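Local coordinates for protein cyclopropane mycolic acid synthase 3 (Mycobacterium tuberculosis, PDB 1L1E) that probably converts a double bond of an alpha mycolic acid into a cyclopropane ring, using a methylene group drawn from S-adenosyl-L-methionine, at residues C73-T78 with A100-K105; T223-L228 with D281-E286. All coordinates share one frame; numbering follows the deposited sequence.

Contact 1: residues C73-T78 with A100-K105; sequences CGWGAT and AGHVQK. With SAH (S-adenosyl-L-homocysteine), chain D.
W75 and H102 meet as a T-shaped aromatic pair: the indole turns the edge of its five-membered ring onto a face of the imidazole, the two planes standing at 90°. The touching atom is W75 CD1, which lies 3.8 Å from H102 CG, over the rim of the imidazole and not its middle. One residue further along the helix, V103 CG2 presses on the glycine-rich backbone, 3.5 Å from W75 C and equally close to G76 N, and also reaches G74 O at 3.6 Å. That methyl lies beside the backbone N of V103 because CG1 takes the anti place (chi1 174°). G76 has no side chain to stand between its backbone and V103 CG2, and its positive phi fits that.

In the next shell, N98 accepts a hydrogen bond from W75 NE1 through OD1, which probably helps hold the rotation of the indole, while F23 meets the same ring. The backbone folds through a type II' turn from C73 to G76, closed by G76 N to C73 O at 3.1 Å, and G76 occupies the N-cap position of helix 77-86. On the cofactor side, G74 N donates to O3' of S-adenosyl-L-homocysteine (3.1 Å, 139° at the hydrogen). This is the glycine-rich loop of a Rossmann-like methyltransferase: apolar and aromatic contacts back it on helix 97-109, leaving a backbone N-H to read the ribose hydroxyl.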
ATOM      1  N   CYS A  73      -3.463  -2.024  -7.302  1.00 18.66           N
ATOM      2  CA  CYS A  73      -4.327  -0.846  -7.244  1.00 18.64           C
ATOM      3  C   CYS A  73      -5.498  -0.783  -6.266  1.00 17.96           C
ATOM      4  O   CYS A  73      -6.167   0.242  -6.194  1.00 18.77           O
ATOM      5  CB  CYS A  73      -4.850  -0.544  -8.651  1.00 19.45           C
ATOM      6  SG  CYS A  73      -5.909  -1.841  -9.316  1.00 23.52           S
ATOM      7  N   GLY A  74      -5.750  -1.850  -5.514  1.00 18.65           N
ATOM      8  CA  GLY A  74      -6.873  -1.828  -4.597  1.00 18.05           C
ATOM      9  C   GLY A  74      -8.168  -1.428  -5.291  1.00 19.37           C
ATOM     10  O   GLY A  74      -8.475  -1.897  -6.395  1.00 18.95           O
ATOM     11  N   TRP A  75      -8.934  -0.547  -4.654  1.00 19.33           N
ATOM     12  CA  TRP A  75     -10.200  -0.111  -5.221  1.00 20.29           C
ATOM     13  C   TRP A  75     -10.156   1.101  -6.148  1.00 19.30           C
ATOM     14  O   TRP A  75     -11.180   1.738  -6.394  1.00 18.59           O
ATOM     15  CB  TRP A  75     -11.211   0.100  -4.103  1.00 20.87           C
ATOM     16  CG  TRP A  75     -11.697  -1.206  -3.547  1.00 22.16           C
ATOM     17  CD1 TRP A  75     -12.696  -1.991  -4.051  1.00 21.12           C
ATOM     18  CD2 TRP A  75     -11.203  -1.880  -2.388  1.00 18.40           C
ATOM     19  NE1 TRP A  75     -12.859  -3.108  -3.272  1.00 21.36           N
ATOM     20  CE2 TRP A  75     -11.956  -3.070  -2.243  1.00 20.00           C
ATOM     21  CE3 TRP A  75     -10.197  -1.599  -1.455  1.00 19.02           C
ATOM     22  CZ2 TRP A  75     -11.734  -3.983  -1.194  1.00 19.93           C
ATOM     23  CZ3 TRP A  75      -9.975  -2.506  -0.411  1.00 18.93           C
ATOM     24  CH2 TRP A  75     -10.744  -3.683  -0.292  1.00 19.70           C
ATOM     25  N   GLY A  76      -8.962   1.424  -6.640  1.00 21.12           N
ATOM     26  CA  GLY A  76      -8.807   2.503  -7.602  1.00 19.19           C
ATOM     27  C   GLY A  76      -8.649   3.978  -7.276  1.00 19.45           C
ATOM     28  O   GLY A  76      -8.437   4.754  -8.204  1.00 19.87           O
ATOM     29  N   ALA A  77      -8.729   4.390  -6.014  1.00 17.98           N
ATOM     30  CA  ALA A  77      -8.605   5.819  -5.682  1.00 17.77           C
ATOM     31  C   ALA A  77      -7.353   6.516  -6.238  1.00 19.14           C
ATOM     32  O   ALA A  77      -7.414   7.692  -6.633  1.00 14.71           O
ATOM     33  CB  ALA A  77      -8.666   6.019  -4.153  1.00 19.43           C
ATOM     34  N   THR A  78      -6.225   5.805  -6.267  1.00 16.12           N
ATOM     35  CA  THR A  78      -4.978   6.390  -6.751  1.00 16.42           C
ATOM     36  C   THR A  78      -5.053   6.676  -8.250  1.00 17.61           C
ATOM     37  O   THR A  78      -4.678   7.756  -8.715  1.00 16.51           O
ATOM     38  CB  THR A  78      -3.766   5.457  -6.466  1.00 17.65           C
ATOM     39  OG1 THR A  78      -3.676   5.187  -5.059  1.00 14.94           O
ATOM     40  CG2 THR A  78      -2.469   6.109  -6.927  1.00 15.30           C
ATOM     41  N   ALA A 100     -11.070  -5.567  -9.104  1.00 17.22           N
ATOM     42  CA  ALA A 100     -11.010  -5.425 -10.557  1.00 19.45           C
ATOM     43  C   ALA A 100     -12.376  -4.997 -11.089  1.00 17.65           C
ATOM     44  O   ALA A 100     -12.480  -4.047 -11.855  1.00 19.53           O
ATOM     45  CB  ALA A 100     -10.575  -6.730 -11.204  1.00 18.07           C
ATOM     46  N   GLY A 101     -13.422  -5.698 -10.675  1.00 18.72           N
ATOM     47  CA  GLY A 101     -14.752  -5.341 -11.127  1.00 19.60           C
ATOM     48  C   GLY A 101     -15.122  -3.940 -10.670  1.00 21.82           C
ATOM     49  O   GLY A 101     -15.637  -3.152 -11.459  1.00 21.99           O
ATOM     50  N   HIS A 102     -14.871  -3.630  -9.396  1.00 20.71           N
ATOM     51  CA  HIS A 102     -15.184  -2.310  -8.871  1.00 21.16           C
ATOM     52  C   HIS A 102     -14.450  -1.214  -9.636  1.00 21.70           C
ATOM     53  O   HIS A 102     -15.051  -0.201 -10.005  1.00 21.77           O
ATOM     54  CB  HIS A 102     -14.831  -2.219  -7.384  1.00 24.06           C
ATOM     55  CG  HIS A 102     -15.113  -0.878  -6.779  1.00 26.77           C
ATOM     56  ND1 HIS A 102     -14.290   0.212  -6.965  1.00 26.51           N
ATOM     57  CD2 HIS A 102     -16.138  -0.450  -6.003  1.00 27.11           C
ATOM     58  CE1 HIS A 102     -14.794   1.255  -6.328  1.00 28.57           C
ATOM     59  NE2 HIS A 102     -15.914   0.881  -5.736  1.00 28.64           N
ATOM     60  N   VAL A 103     -13.156  -1.407  -9.884  1.00 20.45           N
ATOM     61  CA  VAL A 103     -12.393  -0.391 -10.614  1.00 21.28           C
ATOM     62  C   VAL A 103     -12.848  -0.227 -12.073  1.00 20.96           C
ATOM     63  O   VAL A 103     -12.815   0.871 -12.605  1.00 21.03           O
ATOM     64  CB  VAL A 103     -10.872  -0.687 -10.604  1.00 19.00           C
ATOM     65  CG1 VAL A 103     -10.143   0.301 -11.500  1.00 17.75           C
ATOM     66  CG2 VAL A 103     -10.326  -0.587  -9.168  1.00 18.74           C
ATOM     67  N   GLN A 104     -13.249  -1.314 -12.722  1.00 21.99           N
ATOM     68  CA  GLN A 104     -13.684  -1.222 -14.113  1.00 24.15           C
ATOM     69  C   GLN A 104     -15.004  -0.455 -14.162  1.00 23.78           C
ATOM     70  O   GLN A 104     -15.198   0.396 -15.023  1.00 26.76           O
ATOM     71  CB  GLN A 104     -13.843  -2.619 -14.723  1.00 24.69           C
ATOM     72  CG  GLN A 104     -14.261  -2.638 -16.204  1.00 29.97           C
ATOM     73  CD  GLN A 104     -13.215  -2.034 -17.137  1.00 30.67           C
ATOM     74  OE1 GLN A 104     -13.400  -0.939 -17.674  1.00 28.84           O
ATOM     75  NE2 GLN A 104     -12.112  -2.748 -17.331  1.00 29.46           N
ATOM     76  N   LYS A 105     -15.909  -0.752 -13.236  1.00 23.39           N
ATOM     77  CA  LYS A 105     -17.183  -0.043 -13.188  1.00 27.40           C
ATOM     78  C   LYS A 105     -16.880   1.441 -12.993  1.00 26.95           C
ATOM     79  O   LYS A 105     -17.467   2.304 -13.653  1.00 27.77           O
ATOM     80  CB  LYS A 105     -18.042  -0.558 -12.030  1.00 27.75           C
ATOM     81  CG  LYS A 105     -19.358   0.183 -11.858  1.00 31.59           C
ATOM     82  CD  LYS A 105     -20.267  -0.529 -10.864  1.00 35.89           C
ATOM     83  CE  LYS A 105     -21.643   0.120 -10.802  1.00 39.59           C
ATOM     84  NZ  LYS A 105     -22.589  -0.645  -9.932  1.00 43.57           N
TER
HETATM   85  N   SAH D 900      -2.694   0.211  -3.312  1.00 16.83           N
HETATM   86  CA  SAH D 900      -4.063   0.147  -2.797  1.00 18.42           C
HETATM   87  CB  SAH D 900      -4.384  -1.271  -2.276  1.00 18.35           C
HETATM   88  CG  SAH D 900      -3.448  -1.835  -1.203  1.00 17.75           C
HETATM   89  SD  SAH D 900      -3.895  -3.488  -0.649  1.00 20.84           S
HETATM   90  C   SAH D 900      -4.263   1.163  -1.659  1.00 17.57           C
HETATM   91  O   SAH D 900      -3.310   1.886  -1.353  1.00 19.20           O
HETATM   92  OXT SAH D 900      -5.355   1.198  -1.075  1.00 21.09           O
HETATM   93  C5' SAH D 900      -2.756  -4.510  -1.643  1.00 18.94           C
HETATM   94  C4' SAH D 900      -3.050  -4.533  -3.148  1.00 17.12           C
HETATM   95  O4' SAH D 900      -1.965  -5.131  -3.915  1.00 18.47           O
HETATM   96  C3' SAH D 900      -4.288  -5.349  -3.512  1.00 20.48           C
HETATM   97  O3' SAH D 900      -4.954  -4.667  -4.599  1.00 15.59           O
HETATM   98  C2' SAH D 900      -3.720  -6.671  -3.951  1.00 18.40           C
HETATM   99  O2' SAH D 900      -4.658  -7.430  -4.719  1.00 18.97           O
HETATM  100  C1' SAH D 900      -2.507  -6.219  -4.708  1.00 18.69           C
HETATM  101  N9  SAH D 900      -1.485  -7.267  -4.920  1.00 20.18           N
HETATM  102  C8  SAH D 900      -0.901  -8.132  -4.050  1.00 22.28           C
HETATM  103  N7  SAH D 900      -0.016  -8.944  -4.526  1.00 20.55           N
HETATM  104  C5  SAH D 900       0.014  -8.601  -5.872  1.00 21.83           C
HETATM  105  C6  SAH D 900       0.761  -9.081  -6.997  1.00 24.16           C
HETATM  106  N6  SAH D 900       1.669 -10.065  -6.904  1.00 22.68           N
HETATM  107  N1  SAH D 900       0.527  -8.493  -8.226  1.00 23.63           N
HETATM  108  C2  SAH D 900      -0.386  -7.495  -8.327  1.00 25.00           C
HETATM  109  N3  SAH D 900      -1.141  -6.964  -7.344  1.00 21.53           N
HETATM  110  C4  SAH D 900      -0.890  -7.569  -6.131  1.00 21.22           C

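Contact 2: residues T223-L228 with D281-E286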
ATOM      1  N   THR A 223      16.838   7.345  -4.877  1.00 20.03           N
ATOM      2  CA  THR A 223      17.083   8.779  -4.726  1.00 23.20           C
ATOM      3  C   THR A 223      16.376   9.489  -3.567  1.00 21.34           C
ATOM      4  O   THR A 223      16.700  10.640  -3.248  1.00 21.01           O
ATOM      5  CB  THR A 223      16.740   9.522  -6.032  1.00 23.33           C
ATOM      6  OG1 THR A 223      15.378   9.259  -6.385  1.00 23.30           O
ATOM      7  CG2 THR A 223      17.652   9.049  -7.169  1.00 25.35           C
ATOM      8  N   ALA A 224      15.414   8.815  -2.944  1.00 20.55           N
ATOM      9  CA  ALA A 224      14.687   9.403  -1.827  1.00 20.18           C
ATOM     10  C   ALA A 224      13.975   8.358  -0.970  1.00 19.12           C
ATOM     11  O   ALA A 224      13.533   7.316  -1.465  1.00 20.43           O
ATOM     12  CB  ALA A 224      13.669  10.433  -2.350  1.00 22.24           C
ATOM     13  N   VAL A 225      13.894   8.630   0.326  1.00 16.16           N
ATOM     14  CA  VAL A 225      13.198   7.741   1.253  1.00 17.15           C
ATOM     15  C   VAL A 225      12.503   8.619   2.287  1.00 17.78           C
ATOM     16  O   VAL A 225      13.078   9.596   2.771  1.00 20.08           O
ATOM     17  CB  VAL A 225      14.151   6.789   2.011  1.00 19.06           C
ATOM     18  CG1 VAL A 225      13.331   5.689   2.682  1.00 17.33           C
ATOM     19  CG2 VAL A 225      15.175   6.197   1.069  1.00 23.72           C
ATOM     20  N   GLN A 226      11.267   8.273   2.616  1.00 17.69           N
ATOM     21  CA  GLN A 226      10.507   9.039   3.592  1.00 18.61           C
ATOM     22  C   GLN A 226       9.778   8.072   4.489  1.00 18.47           C
ATOM     23  O   GLN A 226       9.113   7.166   4.000  1.00 18.02           O
ATOM     24  CB  GLN A 226       9.493   9.959   2.889  1.00 16.63           C
ATOM     25  CG  GLN A 226       8.483  10.626   3.838  1.00 16.36           C
ATOM     26  CD  GLN A 226       7.724  11.768   3.159  1.00 19.89           C
ATOM     27  OE1 GLN A 226       7.826  11.951   1.944  1.00 19.11           O
ATOM     28  NE2 GLN A 226       6.964  12.538   3.943  1.00 16.15           N
ATOM     29  N   SER A 227       9.921   8.243   5.802  1.00 19.23           N
ATOM     30  CA  SER A 227       9.236   7.366   6.743  1.00 19.29           C
ATOM     31  C   SER A 227       7.919   8.004   7.177  1.00 19.10           C
ATOM     32  O   SER A 227       7.828   9.221   7.330  1.00 18.08           O
ATOM     33  CB  SER A 227      10.114   7.100   7.966  1.00 20.72           C
ATOM     34  OG  SER A 227      10.448   8.312   8.608  1.00 25.52           O
ATOM     35  N   LEU A 228       6.900   7.175   7.369  1.00 19.12           N
ATOM     36  CA  LEU A 228       5.578   7.642   7.778  1.00 23.48           C
ATOM     37  C   LEU A 228       5.109   6.881   9.008  1.00 23.04           C
ATOM     38  O   LEU A 228       3.913   6.710   9.232  1.00 23.26           O
ATOM     39  CB  LEU A 228       4.583   7.421   6.637  1.00 24.66           C
ATOM     40  CG  LEU A 228       4.833   8.278   5.394  1.00 28.11           C
ATOM     41  CD1 LEU A 228       3.901   7.835   4.282  1.00 29.68           C
ATOM     42  CD2 LEU A 228       4.608   9.753   5.733  1.00 28.67           C
ATOM     43  N   ASP A 281       7.847   3.079   4.811  1.00 19.93           N
ATOM     44  CA  ASP A 281       8.689   3.948   4.008  1.00 19.20           C
ATOM     45  C   ASP A 281       8.220   4.077   2.561  1.00 20.26           C
ATOM     46  O   ASP A 281       7.612   3.161   2.000  1.00 19.89           O
ATOM     47  CB  ASP A 281      10.123   3.413   3.987  1.00 19.70           C
ATOM     48  CG  ASP A 281      10.949   3.834   5.209  1.00 23.95           C
ATOM     49  OD1 ASP A 281      10.394   4.411   6.162  1.00 24.32           O
ATOM     50  OD2 ASP A 281      12.170   3.568   5.207  1.00 23.45           O
ATOM     51  N   GLN A 282       8.516   5.225   1.967  1.00 17.18           N
ATOM     52  CA  GLN A 282       8.198   5.467   0.574  1.00 19.15           C
ATOM     53  C   GLN A 282       9.564   5.621  -0.078  1.00 19.85           C
ATOM     54  O   GLN A 282      10.326   6.533   0.262  1.00 20.03           O
ATOM     55  CB  GLN A 282       7.386   6.760   0.388  1.00 17.52           C
ATOM     56  CG  GLN A 282       5.935   6.730   0.903  1.00 14.24           C
ATOM     57  CD  GLN A 282       5.043   7.754   0.184  1.00 18.07           C
ATOM     58  OE1 GLN A 282       5.525   8.781  -0.298  1.00 19.40           O
ATOM     59  NE2 GLN A 282       3.742   7.473   0.114  1.00 17.22           N
ATOM     60  N   PHE A 283       9.883   4.710  -0.995  1.00 20.13           N
ATOM     61  CA  PHE A 283      11.159   4.745  -1.694  1.00 19.52           C
ATOM     62  C   PHE A 283      10.971   5.279  -3.096  1.00 18.37           C
ATOM     63  O   PHE A 283      10.134   4.783  -3.851  1.00 19.46           O
ATOM     64  CB  PHE A 283      11.770   3.344  -1.819  1.00 18.31           C
ATOM     65  CG  PHE A 283      12.021   2.655  -0.507  1.00 20.41           C
ATOM     66  CD1 PHE A 283      11.018   1.930   0.114  1.00 17.55           C
ATOM     67  CD2 PHE A 283      13.284   2.700   0.087  1.00 21.11           C
ATOM     68  CE1 PHE A 283      11.260   1.248   1.309  1.00 20.50           C
ATOM     69  CE2 PHE A 283      13.537   2.023   1.278  1.00 21.45           C
ATOM     70  CZ  PHE A 283      12.525   1.293   1.890  1.00 19.82           C
ATOM     71  N   THR A 284      11.743   6.296  -3.447  1.00 18.15           N
ATOM     72  CA  THR A 284      11.669   6.824  -4.784  1.00 18.32           C
ATOM     73  C   THR A 284      12.857   6.192  -5.494  1.00 20.35           C
ATOM     74  O   THR A 284      14.005   6.358  -5.076  1.00 20.31           O
ATOM     75  CB  THR A 284      11.789   8.355  -4.808  1.00 19.43           C
ATOM     76  OG1 THR A 284      10.731   8.933  -4.026  1.00 21.27           O
ATOM     77  CG2 THR A 284      11.678   8.858  -6.247  1.00 19.77           C
ATOM     78  N   LEU A 285      12.572   5.447  -6.551  1.00 19.35           N
ATOM     79  CA  LEU A 285      13.620   4.774  -7.306  1.00 21.96           C
ATOM     80  C   LEU A 285      13.659   5.252  -8.757  1.00 21.87           C
ATOM     81  O   LEU A 285      12.638   5.263  -9.445  1.00 20.56           O
ATOM     82  CB  LEU A 285      13.382   3.266  -7.270  1.00 20.64           C
ATOM     83  CG  LEU A 285      12.978   2.692  -5.912  1.00 22.16           C
ATOM     84  CD1 LEU A 285      12.642   1.232  -6.079  1.00 23.43           C
ATOM     85  CD2 LEU A 285      14.088   2.885  -4.903  1.00 21.51           C
ATOM     86  N   GLU A 286      14.840   5.649  -9.214  1.00 22.73           N
ATOM     87  CA  GLU A 286      15.003   6.121 -10.585  1.00 26.18           C
ATOM     88  C   GLU A 286      15.752   5.095 -11.430  1.00 28.17           C
ATOM     89  O   GLU A 286      16.757   4.537 -10.994  1.00 25.86           O
ATOM     90  CB  GLU A 286      15.760   7.446 -10.605  1.00 27.44           C
ATOM     91  CG  GLU A 286      14.949   8.623 -10.087  1.00 35.27           C
ATOM     92  CD  GLU A 286      15.662   9.941 -10.291  1.00 36.36           C
ATOM     93  OE1 GLU A 286      16.170  10.160 -11.406  1.00 39.79           O
ATOM     94  OE2 GLU A 286      15.710  10.756  -9.347  1.00 39.71           O
TER
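V225 and F283 lie side by side on one face of an antiparallel strand pair, pointing the same way, with V225 CG1 3.9 Å from F283 CE2. The same methyl is shared with D281, whose carboxylate crosses it at a slant and sets OD2 3.5 Å away. With CG beside its own backbone N (chi1 -83°), D281 leans across to the partner strand, where OD1 comes within 3.3 Å of S227 CB. The other face carries A224 against T284, CB to CB at 3.7 Å, and Q226 beside Q282. The amides of these two glutamines are drawn to one cation, since OE1 of each accepts from K59 NZ; Q282 NE2 donates to H167, a residue of the carbonate pocket, and Q282 CG rests near L228 CD1.

Strand 279-286, the last in the chain, is the reversed strand of the seven-stranded Rossmann-like methyltransferase sheet, inserted between 163-170 and the edge strand 221-227 and antiparallel to both. Q226 and Q282 exchange two backbone hydrogen bonds, and T284 N reaches A224 O almost straight, at 2.9 Å and 175°.

At T223 the regular pairing gives way to a classic beta bulge, in which T223 and A224 both face T284. T223 N makes a weak bond to T284 O at 3.0 Å. The T223 side chain meets that of E286 at about a right angle: OG1 and CG2 both come up to E286 OE2, OG1 at 3.3 Å in a weak and unsettled contact, while E286 OE1 forms a salt bridge with R221.

From the N terminus the chain first reaches contact 1, where the turn after strand 67-71 meets helix 97-109. The loop it closes is short, holding most of helix 77-86 and strand 89-94, and its two ends are tied on the S-adenosyl-L-homocysteine side of the fold. Contact 2 opens much later, at strand 221-227, and closes a longer, mainly helical excursion of 52 residues when strand 279-286 returns beside it. The two are in series, neither nested nor crossed, with centres about 25 Å apart on opposite sides of the chain's centre. Contact 1 joins loop to helix at the cofactor, whereas contact 2 pairs the outermost strand 221-227 of the sheet that also holds strand 67-71.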